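Local coordinates for DinB-like domain-containing protein (PDB 3CEX) that is of unknown function but belongs to the DinB superfamily, a family of helical-bundle proteins, and forms a two-chain assembly, at residues A[4-16]-A[115-127]. Residues are numbered along the deposited sequence; the frame is centred on the assembly and turned at random. Where two conformers were deposited one is given.
Sequences MKVTQLSSETLDR and VALTKSYLDQIKE
Asp15 and Lys119 form a salt bridge between two helices; the axes of segments 8-16 and 115-124 come within 9.9 Å and run nearly antiparallel. Lys119 NZ donates to the syn lone pair of Asp15 OD1 at 2.9 Å. A weak second bond runs from Lys119 NZ to Asp15 OD2 at 3.3 Å, so both carboxylate oxygens are engaged. The lysine chain bends about its CG-CD bond (chi3 98°) and passes Ser11 OG, which lies 3.6 Å from Lys119 CG. At the other end, just ahead of helix 8-25, Thr7 OG1 donates to Leu122 O at 2.7 Å. This hydroxyl sits between its own N and C (chi1 59°) and meets the carbonyl from above, 54° out of its plane. A water donates to both Thr7 OG1 and Asp123 OD1, adding a water-mediated link beside the direct Thr7 bond. Alongside these bonds the packing is mostly apolar. Thr7 CG2 touches Leu122 CD2 and Ile125 CG2, while Leu122 CD1 lies against the backbone of Ser11. Leu14 CD2 presses on Thr118 CG2 at 3.5 Å, a tight carbon pair, and also reaches Val115 CG1. Leu14 continues onto Ile152 and Ala155 of helix 144-170, and Thr118 onto Leu55 and Ile59 of helix 44-62. The contact thus joins helices 8-25 and 104-124 within a four-helix bundle, consistent with the DinB fold.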
HETATM    1  N   MSE A   4      11.082 -16.437  14.752  1.00 38.70           N
HETATM    2  CA  MSE A   4      10.126 -15.859  13.839  1.00 39.78           C
HETATM    3  C   MSE A   4      10.533 -16.114  12.385  1.00 36.67           C
HETATM    4  O   MSE A   4      11.691 -16.004  12.027  1.00 35.86           O
HETATM    5  CB  MSE A   4      10.008 -14.373  14.091  1.00 39.57           C
HETATM    6  CG  MSE A   4       8.840 -13.767  13.354  1.00 42.54           C
HETATM    7 SE   MSE A   4       8.640 -11.859  13.736  0.80 49.07          SE
HETATM    8  CE  MSE A   4       9.683 -11.798  15.346  1.00 39.28           C
ATOM      9  N   LYS A   5       9.551 -16.419  11.556  1.00 34.81           N
ATOM     10  CA  LYS A   5       9.759 -16.521  10.136  1.00 33.23           C
ATOM     11  C   LYS A   5      10.090 -15.144   9.526  1.00 31.98           C
ATOM     12  O   LYS A   5       9.537 -14.116   9.963  1.00 29.51           O
ATOM     13  CB  LYS A   5       8.507 -17.101   9.463  1.00 34.88           C
ATOM     14  CG  LYS A   5       8.587 -18.582   9.141  1.00 37.55           C
ATOM     15  CD  LYS A   5       7.578 -19.428   9.870  1.00 40.64           C
ATOM     16  CE  LYS A   5       7.607 -20.838   9.272  1.00 41.60           C
ATOM     17  NZ  LYS A   5       6.541 -21.680   9.854  1.00 42.38           N
ATOM     18  N   VAL A   6      10.975 -15.141   8.518  1.00 29.75           N
ATOM     19  CA  VAL A   6      11.370 -13.911   7.824  1.00 29.50           C
ATOM     20  C   VAL A   6      10.206 -13.296   6.988  1.00 28.01           C
ATOM     21  O   VAL A   6      10.239 -12.121   6.603  1.00 28.71           O
ATOM     22  CB  VAL A   6      12.681 -14.112   6.984  1.00 29.29           C
ATOM     23  CG1 VAL A   6      13.830 -14.666   7.872  1.00 29.26           C
ATOM     24  CG2 VAL A   6      12.438 -15.018   5.791  1.00 29.49           C
ATOM     25  N   THR A   7       9.180 -14.092   6.737  1.00 27.36           N
ATOM     26  CA  THR A   7       7.996 -13.672   6.014  1.00 28.24           C
ATOM     27  C   THR A   7       6.814 -13.261   6.933  1.00 28.05           C
ATOM     28  O   THR A   7       5.761 -12.865   6.433  1.00 26.96           O
ATOM     29  CB  THR A   7       7.514 -14.829   5.098  1.00 28.93           C
ATOM     30  OG1 THR A   7       7.223 -15.980   5.902  1.00 29.25           O
ATOM     31  CG2 THR A   7       8.599 -15.194   3.993  1.00 27.71           C
ATOM     32  N   GLN A   8       6.954 -13.378   8.254  1.00 27.84           N
ATOM     33  CA  GLN A   8       5.800 -13.123   9.152  0.50 27.89           C
ATOM     34  C   GLN A   8       5.309 -11.667   9.070  1.00 28.08           C
ATOM     35  O   GLN A   8       4.089 -11.411   8.962  1.00 26.98           O
ATOM     36  CB  GLN A   8       6.090 -13.497  10.619  0.50 27.80           C
ATOM     37  CG  GLN A   8       5.053 -12.903  11.613  0.50 27.98           C
ATOM     38  CD  GLN A   8       5.096 -13.515  13.007  0.50 28.03           C
ATOM     39  OE1 GLN A   8       5.768 -14.517  13.243  0.50 29.93           O
ATOM     40  NE2 GLN A   8       4.384 -12.893  13.944  0.50 27.73           N
ATOM     41  N   LEU A   9       6.219 -10.711   9.136  1.00 27.85           N
ATOM     42  CA  LEU A   9       5.788  -9.308   9.021  1.00 28.12           C
ATOM     43  C   LEU A   9       5.099  -8.976   7.670  1.00 28.10           C
ATOM     44  O   LEU A   9       4.115  -8.217   7.662  1.00 26.80           O
ATOM     45  CB  LEU A   9       6.914  -8.316   9.361  1.00 28.18           C
ATOM     46  CG  LEU A   9       7.500  -8.303  10.784  1.00 30.18           C
ATOM     47  CD1 LEU A   9       8.585  -7.233  10.945  1.00 29.27           C
ATOM     48  CD2 LEU A   9       6.410  -8.100  11.793  1.00 31.01           C
ATOM     49  N   SER A  10       5.580  -9.542   6.561  1.00 27.73           N
ATOM     50  CA  SER A  10       4.903  -9.387   5.243  1.00 28.14           C
ATOM     51  C   SER A  10       3.499  -9.943   5.263  1.00 28.90           C
ATOM     52  O   SER A  10       2.568  -9.356   4.692  1.00 28.48           O
ATOM     53  CB  SER A  10       5.690 -10.084   4.117  1.00 28.65           C
ATOM     54  OG  SER A  10       6.990  -9.539   3.999  1.00 29.97           O
ATOM     55  N   SER A  11       3.336 -11.068   5.956  1.00 29.20           N
ATOM     56  CA  SER A  11       2.046 -11.700   6.142  1.00 29.86           C
ATOM     57  C   SER A  11       1.051 -10.820   6.938  1.00 29.51           C
ATOM     58  O   SER A  11      -0.144 -10.705   6.594  1.00 29.02           O
ATOM     59  CB  SER A  11       2.264 -13.049   6.837  1.00 31.30           C
ATOM     60  OG  SER A  11       1.140 -13.841   6.686  1.00 35.97           O
ATOM     61  N   GLU A  12       1.534 -10.203   8.004  1.00 28.68           N
ATOM     62  CA  GLU A  12       0.712  -9.294   8.782  1.00 29.21           C
ATOM     63  C   GLU A  12       0.394  -8.023   7.979  1.00 28.18           C
ATOM     64  O   GLU A  12      -0.688  -7.444   8.114  1.00 27.77           O
ATOM     65  CB  GLU A  12       1.399  -9.005  10.121  1.00 30.11           C
ATOM     66  CG  GLU A  12       1.506 -10.295  10.946  1.00 30.62           C
ATOM     67  CD  GLU A  12       2.260 -10.165  12.240  1.00 33.23           C
ATOM     68  OE1 GLU A  12       2.753  -9.059  12.561  1.00 39.88           O
ATOM     69  OE2 GLU A  12       2.375 -11.213  12.949  1.00 37.44           O
ATOM     70  N   THR A  13       1.304  -7.605   7.113  1.00 28.36           N
ATOM     71  CA  THR A  13       1.060  -6.445   6.237  1.00 28.34           C
ATOM     72  C   THR A  13      -0.045  -6.718   5.191  1.00 28.78           C
ATOM     73  O   THR A  13      -0.908  -5.814   4.888  1.00 28.72           O
ATOM     74  CB  THR A  13       2.383  -5.995   5.531  1.00 28.99           C
ATOM     75  OG1 THR A  13       3.377  -5.726   6.531  1.00 30.15           O
ATOM     76  CG2 THR A  13       2.189  -4.732   4.678  1.00 29.24           C
ATOM     77  N   LEU A  14       0.002  -7.912   4.588  1.00 28.42           N
ATOM     78  CA  LEU A  14      -1.082  -8.362   3.713  1.00 29.05           C
ATOM     79  C   LEU A  14      -2.455  -8.385   4.416  1.00 29.45           C
ATOM     80  O   LEU A  14      -3.486  -7.974   3.818  1.00 29.75           O
ATOM     81  CB  LEU A  14      -0.720  -9.731   3.095  1.00 28.94           C
ATOM     82  CG  LEU A  14      -1.716 -10.329   2.091  1.00 29.69           C
ATOM     83  CD1 LEU A  14      -1.878  -9.416   0.868  1.00 29.95           C
ATOM     84  CD2 LEU A  14      -1.269 -11.741   1.627  1.00 28.90           C
ATOM     85  N   ASP A  15      -2.486  -8.800   5.684  1.00 29.28           N
ATOM     86  CA  ASP A  15      -3.729  -8.777   6.459  1.00 29.97           C
ATOM     87  C   ASP A  15      -4.327  -7.364   6.550  1.00 29.44           C
ATOM     88  O   ASP A  15      -5.535  -7.205   6.468  1.00 28.57           O
ATOM     89  CB  ASP A  15      -3.511  -9.301   7.889  1.00 31.46           C
ATOM     90  CG  ASP A  15      -3.322 -10.820   7.951  1.00 36.70           C
ATOM     91  OD1 ASP A  15      -3.817 -11.520   7.025  1.00 42.92           O
ATOM     92  OD2 ASP A  15      -2.739 -11.304   8.963  1.00 39.89           O
ATOM     93  N   ARG A  16      -3.490  -6.338   6.672  1.00 28.94           N
ATOM     94  CA  ARG A  16      -4.008  -4.964   6.683  1.00 28.96           C
ATOM     95  C   ARG A  16      -4.641  -4.593   5.347  1.00 28.95           C
ATOM     96  O   ARG A  16      -5.677  -3.932   5.347  1.00 30.13           O
ATOM     97  CB  ARG A  16      -2.947  -3.908   7.048  1.00 28.94           C
ATOM     98  CG  ARG A  16      -2.114  -4.180   8.287  1.00 30.76           C
ATOM     99  CD  ARG A  16      -2.976  -4.195   9.532  1.00 31.80           C
ATOM    100  NE  ARG A  16      -2.079  -4.178  10.664  1.00 33.90           N
ATOM    101  CZ  ARG A  16      -1.606  -3.077  11.244  1.00 34.09           C
ATOM    102  NH1 ARG A  16      -2.005  -1.872  10.857  1.00 32.72           N
ATOM    103  NH2 ARG A  16      -0.750  -3.201  12.234  1.00 29.86           N
ATOM    104  N   VAL A 115      -5.702 -14.580  -0.407  1.00 30.52           N
ATOM    105  CA  VAL A 115      -4.899 -14.238   0.768  1.00 30.22           C
ATOM    106  C   VAL A 115      -4.462 -15.491   1.509  1.00 30.43           C
ATOM    107  O   VAL A 115      -3.296 -15.594   1.892  1.00 30.78           O
ATOM    108  CB  VAL A 115      -5.653 -13.239   1.702  1.00 30.90           C
ATOM    109  CG1 VAL A 115      -4.919 -13.069   3.042  1.00 30.69           C
ATOM    110  CG2 VAL A 115      -5.804 -11.890   0.979  1.00 29.35           C
ATOM    111  N   ALA A 116      -5.367 -16.452   1.686  1.00 30.72           N
ATOM    112  CA  ALA A 116      -5.031 -17.718   2.353  1.00 31.15           C
ATOM    113  C   ALA A 116      -3.894 -18.451   1.652  1.00 30.77           C
ATOM    114  O   ALA A 116      -2.968 -18.929   2.296  1.00 31.29           O
ATOM    115  CB  ALA A 116      -6.249 -18.651   2.438  1.00 30.98           C
ATOM    116  N   LEU A 117      -4.013 -18.574   0.342  1.00 30.48           N
ATOM    117  CA  LEU A 117      -2.991 -19.186  -0.495  1.00 30.38           C
ATOM    118  C   LEU A 117      -1.630 -18.500  -0.294  1.00 29.54           C
ATOM    119  O   LEU A 117      -0.591 -19.165  -0.127  1.00 28.83           O
ATOM    120  CB  LEU A 117      -3.402 -19.081  -1.973  1.00 30.16           C
ATOM    121  CG  LEU A 117      -2.429 -19.680  -3.003  1.00 31.54           C
ATOM    122  CD1 LEU A 117      -2.471 -21.237  -3.002  1.00 33.25           C
ATOM    123  CD2 LEU A 117      -2.711 -19.098  -4.420  1.00 31.18           C
ATOM    124  N   THR A 118      -1.653 -17.171  -0.317  1.00 29.66           N
ATOM    125  CA  THR A 118      -0.438 -16.359  -0.182  1.00 29.93           C
ATOM    126  C   THR A 118       0.192 -16.645   1.178  1.00 29.86           C
ATOM    127  O   THR A 118       1.376 -16.938   1.272  1.00 27.67           O
ATOM    128  CB  THR A 118      -0.740 -14.865  -0.380  1.00 29.57           C
ATOM    129  OG1 THR A 118      -1.350 -14.679  -1.668  1.00 30.84           O
ATOM    130  CG2 THR A 118       0.540 -14.009  -0.289  1.00 29.24           C
ATOM    131  N   LYS A 119      -0.620 -16.612   2.225  1.00 30.86           N
ATOM    132  CA  LYS A 119      -0.100 -16.807   3.584  1.00 32.09           C
ATOM    133  C   LYS A 119       0.450 -18.209   3.796  1.00 32.31           C
ATOM    134  O   LYS A 119       1.422 -18.388   4.536  1.00 33.28           O
ATOM    135  CB  LYS A 119      -1.179 -16.513   4.617  1.00 32.95           C
ATOM    136  CG  LYS A 119      -1.552 -15.039   4.693  1.00 34.96           C
ATOM    137  CD  LYS A 119      -2.821 -14.820   5.554  1.00 35.62           C
ATOM    138  CE  LYS A 119      -2.488 -14.409   6.922  1.00 38.42           C
ATOM    139  NZ  LYS A 119      -3.715 -14.281   7.797  1.00 40.62           N
ATOM    140  N   SER A 120      -0.191 -19.199   3.177  1.00 31.61           N
ATOM    141  CA  SER A 120       0.288 -20.561   3.174  1.00 32.14           C
ATOM    142  C   SER A 120       1.649 -20.656   2.503  1.00 31.04           C
ATOM    143  O   SER A 120       2.537 -21.282   3.036  1.00 30.13           O
ATOM    144  CB  SER A 120      -0.687 -21.484   2.448  1.00 32.32           C
ATOM    145  OG  SER A 120      -0.165 -22.808   2.383  1.00 36.45           O
ATOM    146  N   TYR A 121       1.811 -20.002   1.362  1.00 30.44           N
ATOM    147  CA  TYR A 121       3.090 -20.033   0.667  1.00 30.25           C
ATOM    148  C   TYR A 121       4.164 -19.381   1.543  1.00 29.95           C
ATOM    149  O   TYR A 121       5.253 -19.949   1.726  1.00 28.59           O
ATOM    150  CB  TYR A 121       3.012 -19.355  -0.715  1.00 30.25           C
ATOM    151  CG  TYR A 121       4.291 -19.512  -1.521  1.00 30.58           C
ATOM    152  CD1 TYR A 121       4.524 -20.650  -2.279  1.00 32.04           C
ATOM    153  CD2 TYR A 121       5.267 -18.537  -1.512  1.00 32.43           C
ATOM    154  CE1 TYR A 121       5.709 -20.808  -3.001  1.00 31.96           C
ATOM    155  CE2 TYR A 121       6.456 -18.691  -2.232  1.00 30.56           C
ATOM    156  CZ  TYR A 121       6.660 -19.821  -2.963  1.00 31.53           C
ATOM    157  OH  TYR A 121       7.835 -19.965  -3.639  1.00 32.58           O
ATOM    158  N   LEU A 122       3.838 -18.217   2.105  1.00 29.44           N
ATOM    159  CA  LEU A 122       4.778 -17.461   2.924  1.00 30.62           C
ATOM    160  C   LEU A 122       5.222 -18.270   4.139  1.00 31.51           C
ATOM    161  O   LEU A 122       6.369 -18.184   4.572  1.00 30.67           O
ATOM    162  CB  LEU A 122       4.180 -16.116   3.396  1.00 29.72           C
ATOM    163  CG  LEU A 122       4.155 -15.024   2.314  1.00 31.41           C
ATOM    164  CD1 LEU A 122       3.490 -13.765   2.837  1.00 32.28           C
ATOM    165  CD2 LEU A 122       5.537 -14.718   1.851  1.00 31.55           C
ATOM    166  N   ASP A 123       4.289 -19.015   4.705  1.00 33.48           N
ATOM    167  CA  ASP A 123       4.575 -19.825   5.881  1.00 36.25           C
ATOM    168  C   ASP A 123       5.435 -21.046   5.577  1.00 36.33           C
ATOM    169  O   ASP A 123       6.037 -21.621   6.491  1.00 37.15           O
ATOM    170  CB  ASP A 123       3.267 -20.262   6.521  1.00 37.04           C
ATOM    171  CG  ASP A 123       2.566 -19.127   7.239  1.00 43.47           C
ATOM    172  OD1 ASP A 123       3.284 -18.181   7.686  1.00 50.27           O
ATOM    173  OD2 ASP A 123       1.295 -19.166   7.348  1.00 49.42           O
ATOM    174  N   GLN A 124       5.471 -21.464   4.313  1.00 36.76           N
ATOM    175  CA  GLN A 124       6.185 -22.687   3.939  1.00 37.92           C
ATOM    176  C   GLN A 124       7.470 -22.437   3.147  1.00 37.36           C
ATOM    177  O   GLN A 124       8.323 -23.314   3.076  1.00 36.92           O
ATOM    178  CB  GLN A 124       5.252 -23.645   3.195  1.00 38.25           C
ATOM    179  CG  GLN A 124       4.086 -24.120   4.065  1.00 40.33           C
ATOM    180  CD  GLN A 124       3.098 -24.998   3.311  1.00 41.27           C
ATOM    181  OE1 GLN A 124       1.922 -24.645   3.168  1.00 46.78           O
ATOM    182  NE2 GLN A 124       3.565 -26.146   2.831  1.00 44.13           N
ATOM    183  N   ILE A 125       7.630 -21.249   2.579  1.00 37.46           N
ATOM    184  CA  ILE A 125       8.856 -20.938   1.867  1.00 37.67           C
ATOM    185  C   ILE A 125      10.039 -21.007   2.851  1.00 37.77           C
ATOM    186  O   ILE A 125       9.941 -20.499   3.964  1.00 37.28           O
ATOM    187  CB  ILE A 125       8.772 -19.559   1.159  1.00 38.28           C
ATOM    188  CG1 ILE A 125       9.851 -19.428   0.075  1.00 39.92           C
ATOM    189  CG2 ILE A 125       8.864 -18.439   2.144  1.00 35.47           C
ATOM    190  CD1 ILE A 125       9.768 -20.519  -1.008  1.00 42.72           C
ATOM    191  N   LYS A 126      11.123 -21.679   2.445  1.00 37.83           N
ATOM    192  CA  LYS A 126      12.390 -21.695   3.192  1.00 38.46           C
ATOM    193  C   LYS A 126      13.243 -20.497   2.813  1.00 38.51           C
ATOM    194  O   LYS A 126      13.223 -20.031   1.670  1.00 37.64           O
ATOM    195  CB  LYS A 126      13.161 -23.015   2.965  1.00 38.90           C
ATOM    196  CG  LYS A 126      12.664 -24.143   3.869  1.00 39.59           C
ATOM    197  CD  LYS A 126      12.949 -25.542   3.318  1.00 41.48           C
ATOM    198  CE  LYS A 126      11.816 -26.071   2.405  1.00 45.15           C
ATOM    199  NZ  LYS A 126      10.411 -25.664   2.849  1.00 47.07           N
ATOM    200  N   GLU A 127      13.967 -19.988   3.794  1.00 38.34           N
ATOM    201  CA  GLU A 127      14.700 -18.749   3.655  1.00 39.59           C
ATOM    202  C   GLU A 127      15.781 -18.841   2.563  1.00 39.31           C
ATOM    203  O   GLU A 127      16.113 -17.854   1.920  1.00 39.33           O
ATOM    204  CB  GLU A 127      15.302 -18.415   5.015  1.00 39.54           C
ATOM    205  CG  GLU A 127      15.977 -17.062   5.141  1.00 42.19           C
ATOM    206  CD  GLU A 127      16.925 -17.024   6.335  1.00 42.69           C
ATOM    207  OE1 GLU A 127      18.117 -16.643   6.147  1.00 44.99           O
ATOM    208  OE2 GLU A 127      16.467 -17.408   7.449  1.00 46.49           O
TER
HETATM  209  O   HOH W   1       4.820 -16.176   7.268  1.00 33.92           O